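Local structure of peptide amidase (Stenotrophomonas maltophilia, 1M22) at residues Gly273-Tyr286 against His408-Val420. The protein probably hydrolyses amide bonds as a member of the amidase signature family, with a serine nucleophile. Sequence-based numbering, arbitrary orientation.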
ATOM      1  N   GLY A 273     -22.029  11.061 -14.939  1.00 14.55           N
ATOM      2  CA  GLY A 273     -21.914  12.485 -14.680  1.00 14.22           C
ATOM      3  C   GLY A 273     -20.546  12.955 -14.222  1.00 14.84           C
ATOM      4  O   GLY A 273     -20.330  14.153 -14.044  1.00 16.98           O
ATOM      5  N   LYS A 274     -19.617  12.025 -14.031  1.00 11.73           N
ATOM      6  CA  LYS A 274     -18.279  12.390 -13.585  1.00 10.95           C
ATOM      7  C   LYS A 274     -17.444  12.951 -14.726  1.00  8.75           C
ATOM      8  O   LYS A 274     -17.720  12.698 -15.897  1.00 10.91           O
ATOM      9  CB  LYS A 274     -17.559  11.177 -12.991  1.00 11.56           C
ATOM     10  CG  LYS A 274     -18.186  10.600 -11.733  1.00 12.72           C
ATOM     11  CD  LYS A 274     -18.186  11.604 -10.589  1.00 13.85           C
ATOM     12  CE  LYS A 274     -18.432  10.916  -9.251  1.00 15.98           C
ATOM     13  NZ  LYS A 274     -19.679  10.103  -9.240  1.00 17.35           N
ATOM     14  N   ARG A 275     -16.422  13.719 -14.366  1.00  8.97           N
ATOM     15  CA  ARG A 275     -15.516  14.310 -15.338  1.00  8.33           C
ATOM     16  C   ARG A 275     -14.111  13.874 -14.948  1.00  7.74           C
ATOM     17  O   ARG A 275     -13.675  14.075 -13.814  1.00  8.83           O
ATOM     18  CB  ARG A 275     -15.652  15.835 -15.329  1.00  8.86           C
ATOM     19  CG  ARG A 275     -17.018  16.321 -15.819  1.00 10.72           C
ATOM     20  CD  ARG A 275     -17.142  17.836 -15.723  1.00  9.55           C
ATOM     21  NE  ARG A 275     -16.088  18.505 -16.476  1.00  9.78           N
ATOM     22  CZ  ARG A 275     -16.051  18.600 -17.801  1.00  9.36           C
ATOM     23  NH1 ARG A 275     -17.023  18.075 -18.536  1.00 11.95           N
ATOM     24  NH2 ARG A 275     -15.027  19.200 -18.389  1.00 11.84           N
ATOM     25  N   ILE A 276     -13.409  13.269 -15.900  1.00  7.78           N
ATOM     26  CA  ILE A 276     -12.074  12.744 -15.660  1.00  9.15           C
ATOM     27  C   ILE A 276     -11.028  13.301 -16.612  1.00  8.12           C
ATOM     28  O   ILE A 276     -11.280  13.463 -17.806  1.00  9.53           O
ATOM     29  CB  ILE A 276     -12.081  11.203 -15.800  1.00  9.76           C
ATOM     30  CG1 ILE A 276     -12.990  10.591 -14.739  1.00 12.46           C
ATOM     31  CG2 ILE A 276     -10.666  10.649 -15.702  1.00 11.40           C
ATOM     32  CD1 ILE A 276     -13.167   9.089 -14.882  1.00 14.83           C
ATOM     33  N   GLY A 277      -9.850  13.587 -16.070  1.00  7.42           N
ATOM     34  CA  GLY A 277      -8.760  14.078 -16.885  1.00  8.46           C
ATOM     35  C   GLY A 277      -7.733  12.975 -17.091  1.00  9.49           C
ATOM     36  O   GLY A 277      -7.184  12.445 -16.122  1.00 10.04           O
ATOM     37  N   LEU A 278      -7.492  12.608 -18.346  1.00  8.44           N
ATOM     38  CA  LEU A 278      -6.505  11.576 -18.669  1.00  8.83           C
ATOM     39  C   LEU A 278      -5.159  12.277 -18.806  1.00  8.50           C
ATOM     40  O   LEU A 278      -4.946  13.048 -19.743  1.00  9.44           O
ATOM     41  CB  LEU A 278      -6.871  10.876 -19.980  1.00 11.84           C
ATOM     42  CG  LEU A 278      -5.871   9.836 -20.499  1.00 14.14           C
ATOM     43  CD1 LEU A 278      -5.653   8.741 -19.462  1.00 15.05           C
ATOM     44  CD2 LEU A 278      -6.395   9.251 -21.799  1.00 17.65           C
ATOM     45  N   LEU A 279      -4.254  12.007 -17.871  1.00  9.30           N
ATOM     46  CA  LEU A 279      -2.947  12.649 -17.860  1.00  9.39           C
ATOM     47  C   LEU A 279      -2.053  12.304 -19.040  1.00 11.20           C
ATOM     48  O   LEU A 279      -1.795  11.137 -19.330  1.00 11.36           O
ATOM     49  CB  LEU A 279      -2.229  12.339 -16.542  1.00  9.53           C
ATOM     50  CG  LEU A 279      -2.943  12.877 -15.296  1.00  9.14           C
ATOM     51  CD1 LEU A 279      -2.191  12.452 -14.050  1.00 11.46           C
ATOM     52  CD2 LEU A 279      -3.041  14.394 -15.369  1.00 13.60           C
ATOM     53  N   GLN A 280      -1.576  13.347 -19.712  1.00 12.00           N
ATOM     54  CA  GLN A 280      -0.711  13.190 -20.869  1.00 13.57           C
ATOM     55  C   GLN A 280       0.759  13.166 -20.472  1.00 14.08           C
ATOM     56  O   GLN A 280       1.316  14.182 -20.058  1.00 16.23           O
ATOM     57  CB  GLN A 280      -0.959  14.336 -21.853  1.00 14.66           C
ATOM     58  CG  GLN A 280      -2.405  14.454 -22.295  1.00 15.02           C
ATOM     59  CD  GLN A 280      -2.877  13.233 -23.053  1.00 15.66           C
ATOM     60  OE1 GLN A 280      -2.399  12.948 -24.151  1.00 19.11           O
ATOM     61  NE2 GLN A 280      -3.817  12.498 -22.469  1.00 14.85           N
ATOM     62  N   THR A 281       1.372  11.992 -20.581  1.00 15.08           N
ATOM     63  CA  THR A 281       2.786  11.819 -20.270  1.00 15.12           C
ATOM     64  C   THR A 281       3.295  10.708 -21.177  1.00 14.25           C
ATOM     65  O   THR A 281       2.502   9.994 -21.797  1.00 14.33           O
ATOM     66  CB  THR A 281       3.033  11.386 -18.801  1.00 14.90           C
ATOM     67  OG1 THR A 281       2.762   9.987 -18.658  1.00 14.25           O
ATOM     68  CG2 THR A 281       2.154  12.178 -17.846  1.00 16.52           C
ATOM     69  N   PRO A 282       4.623  10.548 -21.270  1.00 16.66           N
ATOM     70  CA  PRO A 282       5.217   9.508 -22.114  1.00 16.05           C
ATOM     71  C   PRO A 282       4.773   8.090 -21.756  1.00 14.73           C
ATOM     72  O   PRO A 282       4.898   7.174 -22.568  1.00 15.49           O
ATOM     73  CB  PRO A 282       6.715   9.713 -21.904  1.00 17.92           C
ATOM     74  CG  PRO A 282       6.816  11.189 -21.693  1.00 18.67           C
ATOM     75  CD  PRO A 282       5.665  11.451 -20.747  1.00 15.76           C
ATOM     76  N   LEU A 283       4.250   7.909 -20.548  1.00 13.28           N
ATOM     77  CA  LEU A 283       3.810   6.585 -20.118  1.00 13.00           C
ATOM     78  C   LEU A 283       2.673   6.057 -20.990  1.00 12.36           C
ATOM     79  O   LEU A 283       2.467   4.847 -21.088  1.00 12.34           O
ATOM     80  CB  LEU A 283       3.376   6.626 -18.648  1.00 14.34           C
ATOM     81  CG  LEU A 283       3.135   5.281 -17.956  1.00 13.21           C
ATOM     82  CD1 LEU A 283       4.376   4.402 -18.069  1.00 15.10           C
ATOM     83  CD2 LEU A 283       2.786   5.523 -16.489  1.00 14.19           C
ATOM     84  N   LEU A 284       1.935   6.962 -21.631  1.00 12.51           N
ATOM     85  CA  LEU A 284       0.835   6.557 -22.502  1.00 12.85           C
ATOM     86  C   LEU A 284       1.361   5.831 -23.738  1.00 13.19           C
ATOM     87  O   LEU A 284       0.628   5.072 -24.377  1.00 13.94           O
ATOM     88  CB  LEU A 284       0.026   7.778 -22.954  1.00 13.23           C
ATOM     89  CG  LEU A 284      -0.711   8.607 -21.901  1.00 10.30           C
ATOM     90  CD1 LEU A 284      -1.397   9.784 -22.582  1.00 13.71           C
ATOM     91  CD2 LEU A 284      -1.731   7.745 -21.172  1.00 12.61           C
ATOM     92  N   LYS A 285       2.627   6.066 -24.069  1.00 15.78           N
ATOM     93  CA  LYS A 285       3.240   5.443 -25.239  1.00 17.26           C
ATOM     94  C   LYS A 285       4.171   4.288 -24.886  1.00 16.60           C
ATOM     95  O   LYS A 285       4.910   3.790 -25.736  1.00 16.76           O
ATOM     96  CB  LYS A 285       4.000   6.491 -26.054  1.00 19.08           C
ATOM     97  CG  LYS A 285       3.161   7.702 -26.438  1.00 24.34           C
ATOM     98  CD  LYS A 285       1.847   7.305 -27.103  1.00 27.65           C
ATOM     99  CE  LYS A 285       2.064   6.583 -28.424  1.00 30.43           C
ATOM    100  NZ  LYS A 285       0.768   6.199 -29.055  1.00 29.72           N
ATOM    101  N   TYR A 286       4.138   3.873 -23.625  1.00 14.60           N
ATOM    102  CA  TYR A 286       4.948   2.758 -23.155  1.00 14.04           C
ATOM    103  C   TYR A 286       4.572   1.554 -24.019  1.00 14.60           C
ATOM    104  O   TYR A 286       3.405   1.375 -24.367  1.00 14.69           O
ATOM    105  CB  TYR A 286       4.632   2.516 -21.675  1.00 14.26           C
ATOM    106  CG  TYR A 286       5.368   1.374 -21.013  1.00 15.70           C
ATOM    107  CD1 TYR A 286       4.858   0.078 -21.047  1.00 14.52           C
ATOM    108  CD2 TYR A 286       6.550   1.600 -20.306  1.00 15.35           C
ATOM    109  CE1 TYR A 286       5.502  -0.966 -20.386  1.00 16.11           C
ATOM    110  CE2 TYR A 286       7.203   0.562 -19.645  1.00 16.35           C
ATOM    111  CZ  TYR A 286       6.671  -0.715 -19.688  1.00 12.92           C
ATOM    112  OH  TYR A 286       7.295  -1.738 -19.010  1.00 17.92           O
ATOM    113  N   HIS A 408     -10.573  22.074 -15.677  1.00 10.31           N
ATOM    114  CA  HIS A 408     -11.615  21.447 -16.493  1.00  9.41           C
ATOM    115  C   HIS A 408     -12.760  20.919 -15.633  1.00  7.92           C
ATOM    116  O   HIS A 408     -13.561  20.103 -16.089  1.00  9.05           O
ATOM    117  CB  HIS A 408     -11.020  20.295 -17.310  1.00 11.63           C
ATOM    118  CG  HIS A 408     -10.084  20.741 -18.390  1.00 13.86           C
ATOM    119  ND1 HIS A 408     -10.510  21.062 -19.661  1.00 17.66           N
ATOM    120  CD2 HIS A 408      -8.745  20.942 -18.381  1.00 14.50           C
ATOM    121  CE1 HIS A 408      -9.474  21.440 -20.388  1.00 15.23           C
ATOM    122  NE2 HIS A 408      -8.391  21.376 -19.634  1.00 17.96           N
ATOM    123  N   GLN A 409     -12.836  21.415 -14.401  1.00  9.33           N
ATOM    124  CA  GLN A 409     -13.847  21.001 -13.430  1.00  8.87           C
ATOM    125  C   GLN A 409     -13.955  19.481 -13.408  1.00  8.24           C
ATOM    126  O   GLN A 409     -15.010  18.903 -13.685  1.00  9.35           O
ATOM    127  CB  GLN A 409     -15.213  21.621 -13.742  1.00  9.01           C
ATOM    128  CG  GLN A 409     -16.140  21.574 -12.530  1.00 12.57           C
ATOM    129  CD  GLN A 409     -17.469  22.260 -12.752  1.00 16.51           C
ATOM    130  OE1 GLN A 409     -17.526  23.403 -13.202  1.00 19.19           O
ATOM    131  NE2 GLN A 409     -18.552  21.568 -12.418  1.00 17.87           N
ATOM    132  N   LEU A 410     -12.841  18.849 -13.053  1.00  8.87           N
ATOM    133  CA  LEU A 410     -12.740  17.398 -12.999  1.00  8.43           C
ATOM    134  C   LEU A 410     -12.927  16.826 -11.599  1.00  7.75           C
ATOM    135  O   LEU A 410     -12.697  17.498 -10.592  1.00  9.82           O
ATOM    136  CB  LEU A 410     -11.372  16.965 -13.529  1.00  8.27           C
ATOM    137  CG  LEU A 410     -10.990  17.517 -14.904  1.00  8.44           C
ATOM    138  CD1 LEU A 410      -9.538  17.185 -15.194  1.00  9.09           C
ATOM    139  CD2 LEU A 410     -11.906  16.937 -15.972  1.00  8.34           C
ATOM    140  N   ASP A 411     -13.334  15.561 -11.558  1.00  8.48           N
ATOM    141  CA  ASP A 411     -13.537  14.838 -10.310  1.00  8.89           C
ATOM    142  C   ASP A 411     -12.308  14.016  -9.965  1.00  8.18           C
ATOM    143  O   ASP A 411     -12.061  13.713  -8.800  1.00  9.36           O
ATOM    144  CB  ASP A 411     -14.735  13.902 -10.429  1.00  9.32           C
ATOM    145  CG  ASP A 411     -16.029  14.649 -10.588  1.00 11.12           C
ATOM    146  OD1 ASP A 411     -16.576  14.682 -11.711  1.00 12.00           O
ATOM    147  OD2 ASP A 411     -16.488  15.216  -9.579  1.00 16.24           O
ATOM    148  N   ALA A 412     -11.545  13.650 -10.987  1.00  7.83           N
ATOM    149  CA  ALA A 412     -10.346  12.855 -10.785  1.00  7.31           C
ATOM    150  C   ALA A 412      -9.442  12.905 -12.000  1.00  7.21           C
ATOM    151  O   ALA A 412      -9.848  13.318 -13.092  1.00  7.97           O
ATOM    152  CB  ALA A 412     -10.723  11.405 -10.488  1.00  8.06           C
ATOM    153  N   LEU A 413      -8.201  12.488 -11.784  1.00  7.31           N
ATOM    154  CA  LEU A 413      -7.205  12.409 -12.837  1.00  7.88           C
ATOM    155  C   LEU A 413      -6.877  10.927 -12.939  1.00  7.21           C
ATOM    156  O   LEU A 413      -6.820  10.232 -11.923  1.00  8.77           O
ATOM    157  CB  LEU A 413      -5.946  13.187 -12.447  1.00  7.17           C
ATOM    158  CG  LEU A 413      -6.162  14.665 -12.119  1.00  7.53           C
ATOM    159  CD1 LEU A 413      -4.863  15.291 -11.641  1.00 10.94           C
ATOM    160  CD2 LEU A 413      -6.680  15.386 -13.352  1.00 10.48           C
ATOM    161  N   VAL A 414      -6.689  10.434 -14.155  1.00  7.04           N
ATOM    162  CA  VAL A 414      -6.345   9.031 -14.341  1.00  7.69           C
ATOM    163  C   VAL A 414      -5.167   8.881 -15.290  1.00  8.13           C
ATOM    164  O   VAL A 414      -4.876   9.771 -16.094  1.00  7.85           O
ATOM    165  CB  VAL A 414      -7.531   8.200 -14.887  1.00  8.41           C
ATOM    166  CG1 VAL A 414      -8.711   8.298 -13.938  1.00  8.09           C
ATOM    167  CG2 VAL A 414      -7.904   8.666 -16.283  1.00  9.84           C
ATOM    168  N   ALA A 415      -4.488   7.746 -15.184  1.00  7.63           N
ATOM    169  CA  ALA A 415      -3.332   7.460 -16.018  1.00  8.49           C
ATOM    170  C   ALA A 415      -2.872   6.050 -15.718  1.00  7.26           C
ATOM    171  O   ALA A 415      -3.302   5.445 -14.738  1.00  7.63           O
ATOM    172  CB  ALA A 415      -2.203   8.432 -15.686  1.00  8.90           C
ATOM    173  N   PRO A 416      -2.016   5.486 -16.583  1.00  7.58           N
ATOM    174  CA  PRO A 416      -1.541   4.133 -16.286  1.00  7.57           C
ATOM    175  C   PRO A 416      -0.726   4.353 -15.009  1.00  6.98           C
ATOM    176  O   PRO A 416      -0.077   5.391 -14.866  1.00  8.20           O
ATOM    177  CB  PRO A 416      -0.639   3.810 -17.473  1.00  7.98           C
ATOM    178  CG  PRO A 416      -1.202   4.648 -18.582  1.00 10.89           C
ATOM    179  CD  PRO A 416      -1.523   5.951 -17.890  1.00  9.08           C
ATOM    180  N   THR A 417      -0.754   3.405 -14.081  1.00  6.91           N
ATOM    181  CA  THR A 417      -0.014   3.569 -12.835  1.00  5.57           C
ATOM    182  C   THR A 417       1.498   3.563 -13.040  1.00  6.58           C
ATOM    183  O   THR A 417       2.214   4.426 -12.526  1.00  8.58           O
ATOM    184  CB  THR A 417      -0.402   2.465 -11.839  1.00  7.06           C
ATOM    185  OG1 THR A 417      -1.826   2.465 -11.686  1.00  7.58           O
ATOM    186  CG2 THR A 417       0.255   2.699 -10.482  1.00  7.41           C
ATOM    187  N   THR A 418       1.974   2.586 -13.801  1.00  6.99           N
ATOM    188  CA  THR A 418       3.396   2.446 -14.075  1.00  8.48           C
ATOM    189  C   THR A 418       3.549   1.449 -15.221  1.00  8.36           C
ATOM    190  O   THR A 418       2.568   1.106 -15.878  1.00  7.90           O
ATOM    191  CB  THR A 418       4.145   1.944 -12.808  1.00  9.75           C
ATOM    192  OG1 THR A 418       5.554   1.900 -13.064  1.00 11.21           O
ATOM    193  CG2 THR A 418       3.657   0.554 -12.397  1.00  9.70           C
ATOM    194  N   GLY A 419       4.777   1.005 -15.475  1.00  8.92           N
ATOM    195  CA  GLY A 419       5.006   0.033 -16.532  1.00  9.42           C
ATOM    196  C   GLY A 419       4.850  -1.363 -15.958  1.00  9.80           C
ATOM    197  O   GLY A 419       4.194  -1.541 -14.930  1.00 11.14           O
ATOM    198  N   VAL A 420       5.443  -2.362 -16.607  1.00  9.74           N
ATOM    199  CA  VAL A 420       5.339  -3.730 -16.113  1.00  9.05           C
ATOM    200  C   VAL A 420       6.576  -4.157 -15.338  1.00  8.25           C
ATOM    201  O   VAL A 420       7.612  -3.493 -15.374  1.00  9.94           O
ATOM    202  CB  VAL A 420       5.111  -4.734 -17.260  1.00 10.74           C
ATOM    203  CG1 VAL A 420       3.803  -4.422 -17.964  1.00 12.85           C
ATOM    204  CG2 VAL A 420       6.277  -4.690 -18.236  1.00 14.01           C
TER
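Two neighbouring parallel strands of the large mixed beta sheet in the amidase fold, 275-279 and 412-416, make this contact, pairing Ile276 with Ala412, Gly277 with Leu413 and Leu278 with Val414. Gly277 turns both its backbone polar groups to strand 412-416: its N donates to Ala412 O (3.0 Å) and its O accepts from Val414 N (2.9 Å), after which Leu279 N donates to Val414 O. Lacking a side chain, Gly277 lets Leu410 CD1 settle 3.6 Å from its CA, where a CB would collide.

Where the strands begin, Asp411 closes a two-bond ring on the backbone of Arg275, its N giving to Arg275 O and its OD1 accepting Arg275 N (2.8 Å) on the anti lone pair. An aspartate suits the place because its carboxylate, one carbon from the backbone, can accept from Arg275 N while its own N donates; OD2 forms a salt bridge to Lys472. The Arg275 chain bends at chi3 (57°), turning one edge of the guanidinium to the C-terminal end of helix 383-407, closed by a Schellman motif with Gln409 as C-prime; NE and NH2 both donate to His408 O, which lies in the guanidinium plane. Such a positive group probably also suits the negative end of the helix dipole.

On the face carrying Ile276 and Val414 the branched side chains cross at about a right angle, CG2 to CG2 at a tight 3.4 Å. Beyond the strands, Leu283 CD2 rests against Pro416, and the Tyr286 ring lays one face over Gly419 CA, a CH-pi contact that the bare glycine allows, while its OH accepts Val420 N (3.1 Å).

Strand 306-310 flanks 275-279 and strand 457-464 flanks 412-416; helix 470-484 packs against Ile276 and Ala412, and Phe431 meets the Tyr286 ring edge-to-face.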